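Local coordinates for protein hydrolase (Bacteroides thetaiotaomicron, PDB 2OBB) that binds a magnesium ion and is probably a hydrolase of the HAD type, although its substrate is not known, at residues 8-13 against 55-60; 31-36 against 104-109; 44-49 against 92-97; 67-70 against 75-78; 109-112 against 116-119. One frame throughout, in Å; residues are numbered along the deposited sequence. Where two conformers were deposited one is given.

Interaction 1: residues 8-13 against 55-60. With MG (magnesium ion), chain B.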
# COMPACT_ATOMS: atom_id res chain seq x y z
N VAL A 8 -1.40 -6.95 4.97
CA VAL A 8 -0.37 -6.54 5.91
C VAL A 8 1.01 -6.91 5.41
O VAL A 8 1.31 -8.09 5.11
CB VAL A 8 -0.59 -7.12 7.35
CG1 VAL A 8 0.34 -6.37 8.40
CG2 VAL A 8 -2.05 -7.01 7.75
N ASP A 9 1.87 -5.91 5.34
CA ASP A 9 3.25 -6.13 4.94
C ASP A 9 3.98 -6.89 6.06
O ASP A 9 3.50 -6.94 7.19
CB ASP A 9 3.91 -4.80 4.65
CG ASP A 9 5.37 -4.93 4.35
OD1 ASP A 9 5.71 -5.70 3.45
OD2 ASP A 9 6.18 -4.23 4.99
N PHE A 10 5.11 -7.50 5.74
CA PHE A 10 5.85 -8.18 6.77
C PHE A 10 7.04 -7.36 7.27
O PHE A 10 6.99 -6.85 8.41
CB PHE A 10 6.28 -9.57 6.30
CG PHE A 10 6.93 -10.40 7.37
CD1 PHE A 10 6.21 -10.80 8.50
CD2 PHE A 10 8.26 -10.81 7.25
CE1 PHE A 10 6.81 -11.60 9.50
CE2 PHE A 10 8.87 -11.61 8.25
CZ PHE A 10 8.14 -12.00 9.37
N ASP A 11 8.10 -7.24 6.45
CA ASP A 11 9.32 -6.56 6.90
C ASP A 11 9.16 -5.05 7.10
O ASP A 11 8.76 -4.32 6.17
CB ASP A 11 10.49 -6.83 5.96
CG ASP A 11 10.70 -8.30 5.68
OD1 ASP A 11 11.34 -8.99 6.51
OD2 ASP A 11 10.22 -8.76 4.62
N GLY A 12 9.50 -4.59 8.30
CA GLY A 12 9.36 -3.19 8.66
C GLY A 12 7.97 -2.88 9.20
O GLY A 12 7.72 -1.77 9.67
N THR A 13 7.07 -3.86 9.12
CA THR A 13 5.68 -3.68 9.51
C THR A 13 5.30 -4.55 10.71
O THR A 13 4.77 -4.05 11.69
CB THR A 13 4.72 -3.99 8.33
OG1 THR A 13 5.08 -3.17 7.22
CG2 THR A 13 3.25 -3.72 8.70
N ASP A 55 7.71 -18.63 3.17
CA ASP A 55 7.45 -19.71 4.11
C ASP A 55 8.02 -19.36 5.48
O ASP A 55 7.34 -19.50 6.49
CB ASP A 55 8.04 -21.03 3.60
CG ASP A 55 7.31 -21.58 2.37
OD1 ASP A 55 6.10 -21.23 2.19
OD2 ASP A 55 7.93 -22.35 1.58
N GLU A 56 9.25 -18.87 5.51
CA GLU A 56 9.86 -18.42 6.76
C GLU A 56 9.02 -17.33 7.46
O GLU A 56 8.83 -17.39 8.69
CB GLU A 56 11.32 -18.04 6.54
CG GLU A 56 12.23 -19.29 6.43
CD GLU A 56 13.64 -19.01 5.93
OE1 GLU A 56 14.04 -17.82 5.91
OE2 GLU A 56 14.36 -19.98 5.55
N ALA A 57 8.48 -16.38 6.70
CA ALA A 57 7.61 -15.35 7.30
C ALA A 57 6.34 -15.98 7.84
O ALA A 57 5.89 -15.63 8.94
CB ALA A 57 7.27 -14.21 6.31
N ILE A 58 5.76 -16.93 7.10
CA ILE A 58 4.51 -17.57 7.52
C ILE A 58 4.69 -18.42 8.78
O ILE A 58 3.85 -18.38 9.71
CB ILE A 58 3.92 -18.40 6.38
CG1 ILE A 58 3.28 -17.48 5.35
CG2 ILE A 58 2.88 -19.39 6.90
CD1 ILE A 58 3.20 -18.11 3.95
N GLU A 59 5.77 -19.21 8.83
CA GLU A 59 6.00 -20.04 10.00
C GLU A 59 6.30 -19.20 11.24
O GLU A 59 5.85 -19.52 12.34
CB GLU A 59 7.07 -21.12 9.77
CG GLU A 59 6.49 -22.53 9.61
CD GLU A 59 5.98 -23.14 10.93
OE1 GLU A 59 6.33 -22.64 12.02
OE2 GLU A 59 5.23 -24.14 10.86
N TRP A 60 7.06 -18.13 11.06
CA TRP A 60 7.35 -17.22 12.15
C TRP A 60 6.03 -16.67 12.73
O TRP A 60 5.85 -16.58 13.95
CB TRP A 60 8.27 -16.09 11.66
CG TRP A 60 8.68 -15.13 12.72
CD1 TRP A 60 9.85 -15.14 13.44
CD2 TRP A 60 7.91 -14.03 13.22
NE1 TRP A 60 9.85 -14.10 14.36
CE2 TRP A 60 8.67 -13.40 14.24
CE3 TRP A 60 6.64 -13.53 12.92
CZ2 TRP A 60 8.21 -12.28 14.95
CZ3 TRP A 60 6.17 -12.39 13.62
CH2 TRP A 60 6.96 -11.79 14.63
MG MG B . 8.06 -3.35 4.70
O HOH W 1 8.60 -4.70 3.29
O HOH W 2 6.99 -2.58 3.03
O HOH W 3 9.83 -2.21 4.46

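Interaction 2: residues 31-36 against 104-109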
# COMPACT_ATOMS: atom_id res chain seq x y z
N GLU A 31 -0.18 -9.54 18.39
CA GLU A 31 -1.34 -9.32 19.21
C GLU A 31 -2.41 -8.40 18.59
O GLU A 31 -3.60 -8.68 18.72
CB GLU A 31 -0.87 -8.82 20.56
CG GLU A 31 -1.90 -8.11 21.35
CD GLU A 31 -1.36 -7.70 22.69
OE1 GLU A 31 -0.37 -8.35 23.14
OE2 GLU A 31 -1.91 -6.72 23.27
N THR A 32 -2.01 -7.30 17.95
CA THR A 32 -2.99 -6.32 17.43
C THR A 32 -3.71 -6.94 16.23
O THR A 32 -4.92 -6.77 16.03
CB THR A 32 -2.32 -4.93 17.06
OG1 THR A 32 -1.67 -4.39 18.22
CG2 THR A 32 -3.35 -3.91 16.54
N LEU A 33 -2.93 -7.67 15.43
CA LEU A 33 -3.47 -8.33 14.28
C LEU A 33 -4.46 -9.41 14.72
O LEU A 33 -5.55 -9.53 14.17
CB LEU A 33 -2.34 -8.88 13.40
CG LEU A 33 -1.54 -7.88 12.57
CD1 LEU A 33 -0.26 -8.52 11.94
CD2 LEU A 33 -2.41 -7.25 11.49
N LYS A 34 -4.09 -10.17 15.75
CA LYS A 34 -5.02 -11.19 16.27
C LYS A 34 -6.29 -10.54 16.79
O LYS A 34 -7.39 -11.03 16.54
CB LYS A 34 -4.38 -12.06 17.33
CG LYS A 34 -3.53 -13.18 16.71
CD LYS A 34 -2.27 -13.42 17.50
CE LYS A 34 -2.48 -14.24 18.76
NZ LYS A 34 -1.20 -14.34 19.55
N LEU A 35 -6.14 -9.44 17.50
CA LEU A 35 -7.31 -8.71 17.94
C LEU A 35 -8.18 -8.35 16.74
O LEU A 35 -9.38 -8.48 16.82
CB LEU A 35 -6.94 -7.47 18.76
CG LEU A 35 -8.07 -6.64 19.38
CD1 LEU A 35 -9.12 -7.51 20.10
CD2 LEU A 35 -7.42 -5.68 20.36
N LEU A 36 -7.58 -7.92 15.62
CA LEU A 36 -8.35 -7.57 14.40
C LEU A 36 -9.15 -8.75 13.80
O LEU A 36 -10.30 -8.59 13.41
CB LEU A 36 -7.44 -6.91 13.34
CG LEU A 36 -6.95 -5.49 13.68
CD1 LEU A 36 -5.86 -5.03 12.72
CD2 LEU A 36 -8.10 -4.45 13.74
N PRO A 104 2.07 4.31 11.84
CA PRO A 104 2.22 4.70 13.24
C PRO A 104 2.28 3.40 14.03
O PRO A 104 2.21 2.32 13.45
CB PRO A 104 0.94 5.49 13.52
CG PRO A 104 -0.08 4.86 12.59
CD PRO A 104 0.65 4.22 11.44
N ASP A 105 2.44 3.46 15.33
CA ASP A 105 2.49 2.20 16.03
C ASP A 105 1.11 1.52 16.04
O ASP A 105 0.04 2.15 15.78
CB ASP A 105 3.08 2.37 17.41
CG ASP A 105 2.33 3.36 18.23
OD1 ASP A 105 1.09 3.24 18.29
OD2 ASP A 105 2.99 4.25 18.83
N TRP A 106 1.15 0.23 16.37
CA TRP A 106 0.01 -0.64 16.28
C TRP A 106 -1.17 -0.20 17.14
O TRP A 106 -2.32 -0.41 16.73
CB TRP A 106 0.46 -2.06 16.58
CG TRP A 106 1.20 -2.61 15.40
CD1 TRP A 106 2.56 -2.70 15.23
CD2 TRP A 106 0.60 -3.19 14.24
NE1 TRP A 106 2.84 -3.30 14.01
CE2 TRP A 106 1.66 -3.62 13.38
CE3 TRP A 106 -0.72 -3.39 13.83
CZ2 TRP A 106 1.43 -4.21 12.13
CZ3 TRP A 106 -0.95 -4.02 12.55
CH2 TRP A 106 0.13 -4.42 11.75
N GLY A 107 -0.91 0.44 18.28
CA GLY A 107 -1.95 1.16 19.01
C GLY A 107 -2.81 2.07 18.13
O GLY A 107 -4.04 2.00 18.16
N ILE A 108 -2.15 2.92 17.33
CA ILE A 108 -2.86 3.87 16.52
C ILE A 108 -3.49 3.18 15.31
O ILE A 108 -4.60 3.52 14.93
CB ILE A 108 -1.99 5.09 16.12
CG1 ILE A 108 -1.84 6.04 17.30
CG2 ILE A 108 -2.72 5.94 15.06
CD1 ILE A 108 -0.55 5.91 18.02
N ILE A 109 -2.79 2.21 14.72
CA ILE A 109 -3.36 1.44 13.63
C ILE A 109 -4.71 0.89 14.08
O ILE A 109 -5.72 1.07 13.39
CB ILE A 109 -2.40 0.28 13.14
CG1 ILE A 109 -1.20 0.84 12.35
CG2 ILE A 109 -3.16 -0.74 12.28
CD1 ILE A 109 -0.09 -0.24 12.01

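Interaction 3: residues 44-49 against 92-97. With MG (magnesium ion), chain B.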
# COMPACT_ATOMS: atom_id res chain seq x y z
N ILE A 44 -4.47 -10.68 5.10
CA ILE A 44 -3.72 -11.29 4.02
C ILE A 44 -2.29 -10.80 4.11
O ILE A 44 -2.06 -9.60 4.13
CB ILE A 44 -4.32 -10.93 2.64
CG1 ILE A 44 -5.75 -11.47 2.52
CG2 ILE A 44 -3.45 -11.49 1.51
CD1 ILE A 44 -6.35 -11.24 1.14
N LEU A 45 -1.34 -11.72 4.18
CA LEU A 45 0.06 -11.34 4.12
C LEU A 45 0.40 -10.83 2.73
O LEU A 45 0.04 -11.46 1.72
CB LEU A 45 0.94 -12.50 4.53
CG LEU A 45 2.42 -12.16 4.76
CD1 LEU A 45 2.61 -11.12 5.89
CD2 LEU A 45 3.15 -13.48 5.08
N TRP A 46 1.05 -9.67 2.68
CA TRP A 46 1.34 -8.98 1.41
C TRP A 46 2.78 -8.55 1.44
O TRP A 46 3.10 -7.50 2.00
CB TRP A 46 0.41 -7.77 1.30
CG TRP A 46 0.28 -7.05 -0.03
CD1 TRP A 46 0.13 -5.72 -0.18
CD2 TRP A 46 0.26 -7.61 -1.37
NE1 TRP A 46 0.01 -5.40 -1.51
CE2 TRP A 46 0.08 -6.53 -2.26
CE3 TRP A 46 0.37 -8.91 -1.90
CZ2 TRP A 46 -0.01 -6.70 -3.66
CZ3 TRP A 46 0.29 -9.08 -3.28
CH2 TRP A 46 0.10 -7.97 -4.15
N SER A 47 3.65 -9.38 0.86
CA SER A 47 5.09 -9.24 0.95
C SER A 47 5.76 -9.52 -0.38
O SER A 47 5.29 -10.34 -1.17
CB SER A 47 5.61 -10.24 1.98
OG SER A 47 6.99 -10.08 2.17
N VAL A 48 6.87 -8.83 -0.65
CA VAL A 48 7.67 -9.16 -1.81
C VAL A 48 8.31 -10.55 -1.62
O VAL A 48 8.78 -11.14 -2.59
CB VAL A 48 8.75 -8.07 -2.16
CG1 VAL A 48 8.06 -6.77 -2.61
CG2 VAL A 48 9.72 -7.83 -0.99
N ARG A 49 8.32 -11.05 -0.38
CA ARG A 49 8.75 -12.43 -0.10
C ARG A 49 7.96 -13.45 -0.94
O ARG A 49 6.72 -13.38 -1.04
CB ARG A 49 8.60 -12.75 1.40
CG ARG A 49 9.65 -12.10 2.30
CD ARG A 49 9.37 -12.32 3.80
NE ARG A 49 10.36 -11.68 4.67
CZ ARG A 49 11.37 -12.31 5.29
NH1 ARG A 49 11.53 -13.63 5.17
NH2 ARG A 49 12.21 -11.62 6.05
N ASP A 92 -9.26 -4.24 1.24
CA ASP A 92 -9.94 -2.96 1.58
C ASP A 92 -9.00 -1.94 2.26
O ASP A 92 -9.28 -0.72 2.31
CB ASP A 92 -11.13 -3.25 2.52
CG ASP A 92 -12.19 -4.12 1.86
OD1 ASP A 92 -12.62 -3.76 0.74
OD2 ASP A 92 -12.55 -5.17 2.43
N LEU A 93 -7.91 -2.46 2.81
CA LEU A 93 -6.96 -1.69 3.59
C LEU A 93 -5.54 -2.25 3.41
O LEU A 93 -5.38 -3.48 3.28
CB LEU A 93 -7.32 -1.76 5.06
CG LEU A 93 -6.85 -0.62 5.96
CD1 LEU A 93 -7.80 0.59 5.77
CD2 LEU A 93 -6.81 -1.08 7.41
N PHE A 94 -4.55 -1.36 3.41
CA PHE A 94 -3.16 -1.75 3.33
C PHE A 94 -2.38 -1.21 4.54
O PHE A 94 -2.40 -0.02 4.84
CB PHE A 94 -2.54 -1.25 2.02
CG PHE A 94 -3.13 -1.86 0.78
CD1 PHE A 94 -4.28 -1.34 0.21
CD2 PHE A 94 -2.55 -2.98 0.21
CE1 PHE A 94 -4.83 -1.90 -0.96
CE2 PHE A 94 -3.09 -3.57 -0.97
CZ PHE A 94 -4.22 -3.02 -1.56
N ILE A 95 -1.69 -2.10 5.23
CA ILE A 95 -0.83 -1.69 6.32
C ILE A 95 0.56 -2.03 5.85
O ILE A 95 0.89 -3.21 5.68
CB ILE A 95 -1.17 -2.45 7.64
CG1 ILE A 95 -2.65 -2.24 8.00
CG2 ILE A 95 -0.22 -2.00 8.80
CD1 ILE A 95 -3.12 -3.02 9.21
N ASP A 96 1.37 -1.00 5.65
CA ASP A 96 2.68 -1.14 5.04
C ASP A 96 3.63 -0.03 5.51
O ASP A 96 3.28 1.16 5.50
CB ASP A 96 2.50 -1.05 3.54
CG ASP A 96 3.62 -1.69 2.77
OD1 ASP A 96 4.77 -1.37 3.13
OD2 ASP A 96 3.32 -2.44 1.77
N ASP A 97 4.84 -0.39 5.93
CA ASP A 97 5.72 0.66 6.47
C ASP A 97 6.19 1.59 5.36
O ASP A 97 6.71 2.64 5.63
CB ASP A 97 6.91 0.08 7.22
CG ASP A 97 7.81 -0.73 6.31
OD1 ASP A 97 7.29 -1.67 5.66
OD2 ASP A 97 9.02 -0.43 6.23
MG MG B . 8.06 -3.35 4.70
O HOH W 2 6.99 -2.58 3.03
O HOH W 3 9.83 -2.21 4.46
O HOH W 1 8.60 -4.70 3.29

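Interaction 4: residues 67-70 against 75-78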
# COMPACT_ATOMS: atom_id res chain seq x y z
N GLU A 67 -2.18 -16.63 11.92
CA GLU A 67 -2.44 -17.36 10.69
C GLU A 67 -3.27 -16.51 9.76
O GLU A 67 -4.23 -15.85 10.21
CB GLU A 67 -3.16 -18.68 11.00
CG GLU A 67 -2.45 -19.88 10.42
CD GLU A 67 -2.67 -21.17 11.23
OE1 GLU A 67 -3.84 -21.50 11.59
OE2 GLU A 67 -1.66 -21.86 11.49
N PHE A 68 -2.89 -16.50 8.48
CA PHE A 68 -3.46 -15.59 7.50
C PHE A 68 -4.62 -16.18 6.72
O PHE A 68 -4.63 -17.38 6.43
CB PHE A 68 -2.36 -15.05 6.57
CG PHE A 68 -1.39 -14.17 7.27
CD1 PHE A 68 -1.74 -12.85 7.57
CD2 PHE A 68 -0.16 -14.65 7.70
CE1 PHE A 68 -0.86 -12.04 8.27
CE2 PHE A 68 0.72 -13.85 8.39
CZ PHE A 68 0.37 -12.55 8.67
N TYR A 69 -5.60 -15.34 6.37
CA TYR A 69 -6.64 -15.76 5.43
C TYR A 69 -5.98 -16.26 4.17
O TYR A 69 -6.44 -17.24 3.58
CB TYR A 69 -7.61 -14.64 5.06
CG TYR A 69 -8.67 -15.05 4.05
CD1 TYR A 69 -9.71 -15.93 4.39
CD2 TYR A 69 -8.65 -14.56 2.75
CE1 TYR A 69 -10.69 -16.31 3.45
CE2 TYR A 69 -9.61 -14.92 1.82
CZ TYR A 69 -10.63 -15.78 2.17
OH TYR A 69 -11.57 -16.11 1.21
N ALA A 70 -4.93 -15.54 3.74
CA ALA A 70 -4.08 -15.94 2.60
C ALA A 70 -2.77 -15.19 2.60
O ALA A 70 -2.60 -14.23 3.34
CB ALA A 70 -4.81 -15.76 1.24
N TYR A 75 -7.36 -14.94 -2.19
CA TYR A 75 -8.00 -16.03 -1.46
C TYR A 75 -7.17 -17.29 -1.68
O TYR A 75 -6.63 -17.51 -2.77
CB TYR A 75 -9.47 -16.21 -1.89
CG TYR A 75 -9.71 -16.17 -3.39
CD1 TYR A 75 -9.61 -17.33 -4.15
CD2 TYR A 75 -10.07 -14.98 -4.03
CE1 TYR A 75 -9.84 -17.31 -5.52
CE2 TYR A 75 -10.31 -14.95 -5.40
CZ TYR A 75 -10.19 -16.12 -6.13
OH TYR A 75 -10.41 -16.11 -7.49
N PRO A 76 -7.08 -18.13 -0.64
CA PRO A 76 -6.03 -19.17 -0.47
C PRO A 76 -5.83 -20.25 -1.54
O PRO A 76 -5.01 -21.15 -1.31
CB PRO A 76 -6.37 -19.83 0.87
CG PRO A 76 -7.38 -18.96 1.52
CD PRO A 76 -8.04 -18.14 0.48
N GLU A 77 -6.53 -20.17 -2.67
CA GLU A 77 -6.36 -21.13 -3.77
C GLU A 77 -6.48 -20.45 -5.14
O GLU A 77 -6.93 -21.07 -6.11
CB GLU A 77 -7.42 -22.25 -3.69
CG GLU A 77 -7.36 -23.16 -2.46
CD GLU A 77 -6.49 -24.40 -2.68
OE1 GLU A 77 -6.85 -25.48 -2.15
OE2 GLU A 77 -5.47 -24.30 -3.40
N GLU A 78 -6.08 -19.18 -5.22
CA GLU A 78 -6.17 -18.40 -6.47
C GLU A 78 -5.64 -19.13 -7.71
O GLU A 78 -4.55 -19.72 -7.69
CB GLU A 78 -5.47 -17.05 -6.33
CG GLU A 78 -6.29 -15.98 -5.66
CD GLU A 78 -6.14 -14.63 -6.33
OE1 GLU A 78 -6.81 -14.41 -7.37
OE2 GLU A 78 -5.37 -13.79 -5.81

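Interaction 5: residues 109-112 against 116-119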
# COMPACT_ATOMS: atom_id res chain seq x y z
N ILE A 109 -2.79 2.21 14.72
CA ILE A 109 -3.36 1.44 13.63
C ILE A 109 -4.71 0.89 14.08
O ILE A 109 -5.72 1.07 13.39
CB ILE A 109 -2.40 0.28 13.14
CG1 ILE A 109 -1.20 0.84 12.35
CG2 ILE A 109 -3.16 -0.74 12.28
CD1 ILE A 109 -0.09 -0.24 12.01
N TYR A 110 -4.73 0.26 15.25
CA TYR A 110 -5.94 -0.32 15.80
C TYR A 110 -7.06 0.71 16.03
O TYR A 110 -8.20 0.52 15.58
CB TYR A 110 -5.61 -1.07 17.09
CG TYR A 110 -6.83 -1.70 17.70
CD1 TYR A 110 -7.42 -2.84 17.14
CD2 TYR A 110 -7.41 -1.15 18.84
CE1 TYR A 110 -8.57 -3.42 17.70
CE2 TYR A 110 -8.55 -1.71 19.42
CZ TYR A 110 -9.12 -2.84 18.84
OH TYR A 110 -10.24 -3.39 19.45
N GLU A 111 -6.76 1.79 16.74
CA GLU A 111 -7.74 2.87 16.90
C GLU A 111 -8.30 3.35 15.56
O GLU A 111 -9.50 3.59 15.43
CB GLU A 111 -7.17 4.03 17.70
CG GLU A 111 -8.05 5.25 17.76
CD GLU A 111 -7.48 6.36 18.66
OE1 GLU A 111 -6.29 6.25 19.08
OE2 GLU A 111 -8.22 7.35 18.94
N MSE A 112 -7.45 3.50 14.55
CA MSE A 112 -7.90 4.02 13.25
C MSE A 112 -8.92 3.09 12.57
O MSE A 112 -9.97 3.53 12.10
CB MSE A 112 -6.71 4.28 12.33
CG MSE A 112 -5.75 5.34 12.83
SE MSE A 112 -4.31 5.70 11.53
CE MSE A 112 -3.55 3.98 11.24
N LYS A 116 -12.76 4.06 12.87
CA LYS A 116 -12.85 4.64 11.51
C LYS A 116 -12.29 6.07 11.53
O LYS A 116 -13.02 7.06 11.52
CB LYS A 116 -14.28 4.58 10.96
CG LYS A 116 -14.59 3.29 10.21
CD LYS A 116 -16.02 2.81 10.50
CE LYS A 116 -16.28 1.41 9.93
NZ LYS A 116 -17.53 0.79 10.51
N LYS A 117 -10.97 6.15 11.62
CA LYS A 117 -10.28 7.41 11.82
C LYS A 117 -9.07 7.51 10.91
O LYS A 117 -8.38 6.52 10.65
CB LYS A 117 -9.82 7.54 13.27
CG LYS A 117 -10.86 8.07 14.24
CD LYS A 117 -10.30 8.02 15.66
CE LYS A 117 -11.12 8.85 16.66
NZ LYS A 117 -10.54 8.75 18.06
N THR A 118 -8.83 8.73 10.46
CA THR A 118 -7.73 9.09 9.60
C THR A 118 -6.64 9.64 10.50
O THR A 118 -6.89 9.94 11.66
CB THR A 118 -8.15 10.22 8.62
OG1 THR A 118 -8.65 11.33 9.37
CG2 THR A 118 -9.25 9.75 7.67
N PHE A 119 -5.42 9.78 9.96
CA PHE A 119 -4.37 10.45 10.72
C PHE A 119 -4.92 11.81 11.15
O PHE A 119 -4.66 12.26 12.27
CB PHE A 119 -3.12 10.62 9.87
CG PHE A 119 -2.33 9.34 9.66
CD1 PHE A 119 -1.37 8.94 10.59
CD2 PHE A 119 -2.53 8.56 8.54
CE1 PHE A 119 -0.61 7.80 10.39
CE2 PHE A 119 -1.80 7.40 8.34
CZ PHE A 119 -0.82 7.02 9.27

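Interaction 1: residues 8-13 against 55-60
Phe10 lays one face of its ring on the methyl of Ala57. Ala57 CB stands 3.7 Å from the centroid of the Phe10 ring, only 14° off the ring normal, a clear CH-pi contact. The ring also turns its edge to Trp60, where Phe10 CE1 comes within 3.9 Å of Trp60 CE3. This pair is an offset edge-to-face contact, with the planes at 73°. Phe10 has CG anti to its backbone N (chi1 -174°), which carries the ring off the loop and onto helix 51-62. Trp60 lies one helical turn beyond Ala57, so the two meet the same ring. Arg49 and Leu45 also touch Phe10.

The residues flanking Phe10 hold the metal. Asp9 OD2 binds the magnesium ion at 2.1 Å and Asp11 binds it through its backbone O at 1.9 Å. Thr13 OG1 donates to the anti lone pair of Asp9 OD2 at 2.7 Å. The sequence Asp9, Asp11, Thr13 at a strand end fits the DxDx(T/V) pattern of HAD enzymes. The chemistry is therefore split along the loop: the carboxylate and carbonyl oxygens serve the cation, while the apolar ring between them fastens the loop to the helix.

Interaction 2: residues 31-36 against 104-109
Trp106 meets helix 29-38 through two residues, Thr32 and Leu33. Thr32 sits against CB and the near corner of the six-membered ring: Thr32 OG1 is 3.6 Å from Trp106 CB, and Thr32 CG2 is 3.8 Å from Trp106 CE3. Leu33 takes the far end of the indole. Its CD2 branch approaches Trp106 CZ3 at 3.7 Å, and its CG is nearly as close. Both residues come to the indole obliquely. Trp106 CG is anti to its carbonyl carbon (chi1 -75°), which sends the six-membered ring past Thr32 to Leu33.

Within its own helix, Ile109 CD1 lies 3.6 Å above one face of the Trp106 indole, offset toward the rim. The contact thus joins two helices, 29-38 and 106-115, next to a parallel sheet, an arrangement consistent with the Rossmann-like core of HAD proteins. Ile95 of strand 93-95 touches both Trp106 and Ile109.

The polar ends are held from elsewhere. Thr32 OG1 is hydrogen-bonded to Phe28 O, just before helix 29-38. Trp106 NE1 bonds to Thr13 O in the loop that carries metal ligands, which helps to fix the rotation of the indole. At the start of helix 106-115, Asp105 is the N-cap. Its OD1 accepts a weak bond from Ile108 N at 3.4 Å, and its backbone O accepts from Ile109 N at 3.0 Å.

Interaction 3: residues 44-49 against 92-97
Trp46 and Phe94 make the aromatic contact between these segments. The pyrrole side of the indole does the touching: Trp46 NE1 is 3.6 Å from Phe94 CE2, and Trp46 CD1 is 3.9 Å from Phe94 CD2. Trp46 lies at the edge of the Phe94 ring, near its plane. The rings meet obliquely, with planes at 48°. Phe94 CG is anti to its carbonyl carbon (chi1 -65°), which brings the ring end nearer to Trp46. Both side chains also touch Ala7 of strand 5-8, and Trp46 packs on Trp46 of the second subunit. An alanine in place of Trp46 would be likely to leave this edge of Phe94 without its aromatic neighbour and to remove the packing between the subunits.

Strands 42-45 and 93-95 do not pair directly. Strand 5-8 runs between them in the parallel sheet, whose strand order 3-2-1-4 is consistent with a Rossmann-like HAD core.

Metal and water bonds gather at the C-terminal end of strand 93-95. Asp97 OD1 binds the magnesium ion at 2.1 Å. Asp97 OD2 accepts from a metal-bound water at 2.6 Å. Asp96 acts from the second shell, its OD1 accepting from another metal water at 2.5 Å, while its OD2 forms a salt bridge with Lys88 of the second subunit.

Among the polar bonds of segment 44-49, Ser47 OG accepts from Arg49 N at 3.0 Å, an ST turn. Arg49 NH2 forms a salt bridge with Asp11 OD1.

Interaction 4: residues 67-70 against 75-78
Tyr69 receives Pro76 over one face of its ring. Pro76 CD is 4.1 Å from the centroid of the Tyr69 ring and 24° off its normal, a CH-pi contact offset toward the rim. The nearest ring atom is Tyr69 CE2, at 3.8 Å from Pro76 CD. The two side chains cross at about a right angle. Ala70, which is buried, packs against the proline, with Ala70 CB 3.8 Å from Pro76 N. This is the inner part of the contact, and its partners are apolar.

The outer part faces solvent. Pro76 itself is exposed, and few atoms of Tyr75 take part. Tyr69 OH lies 3.7 Å from Tyr75 CB, a van der Waals touch only. In the conformer given, the two tyrosines lie side by side and point the same way, but the end of Tyr75 leads away from segment 67-70. Tyr69 has CG anti to its backbone N (chi1 178°), and this swings the phenol out toward Tyr75 and Pro76. A serine in place of Tyr69 would probably leave Pro76 CD without the ring face it rests on and open a gap beside Tyr75 CB.

Segment 67-70 follows helix 51-62 and leads into the short edge strand 70-71. Its backbone bonds to strand 42-45 through Tyr69 with Leu43 and Ala70 with Leu45, and segment 75-78 folds back over it after strand 70-71.

Interaction 5: residues 109-112 against 116-119
Lys117 bonds twice to the end of helix 106-115, once by its side chain and once by its backbone. Lys117 NZ forms a salt bridge with Glu111 OE2 at 2.8 Å and uses the anti lone pair of that oxygen. Both side chains are extended beyond CG and cross obliquely. Glu111 CG is anti to its backbone N (chi1 172°), which brings the carboxylate toward the lysine. The backbone bond runs from Lys117 N to Met112 O at 2.8 Å. It meets a lone pair in the carbonyl plane, with a C=O...donor angle of 134°.

Packing begins at Met112, a selenomethionine. Its SE stands over the centre of one face of Phe119, 4.2 Å from the ring centroid and only 4° off the normal. This is a Met-aromatic contact. Pro104 of the same chain and Val100 of the second subunit touch both residues, and Phe119 stacks on Phe119 of that subunit.

Thr118 is the N-cap of helix 119-123, with OG1 bonded to Asp121 N, so one helix starts beside the subunit interface just after the other stops. Lys116, with positive phi, is the first residue to leave helix 106-115, and the bond from Lys117 N back to Met112 O is consistent with a Schellman-type end.

Interactions 1 and 3 share the magnesium site. Their centres are 10 Å apart. Asp9, Asp11 and Asp97 supply the protein ligands, and three waters fill the other places. The salt bridge from Arg49 NH2 to Asp11 OD1, 2.8 Å, ties them again. Interaction 2 stands behind this site: Trp106 NE1 lies 3.1 Å from Thr13 O, and its side chain is about 10 Å from the metal. Interaction 5 continues helix 106-115 and shares Ile109 with interaction 2. Interaction 4 joins the sheet through Leu45 N and Ala70 O, 2.9 Å apart, but lies away from the metal. The centres of interactions 4 and 5 are 25 Å apart, on opposite sides of the chain's centre.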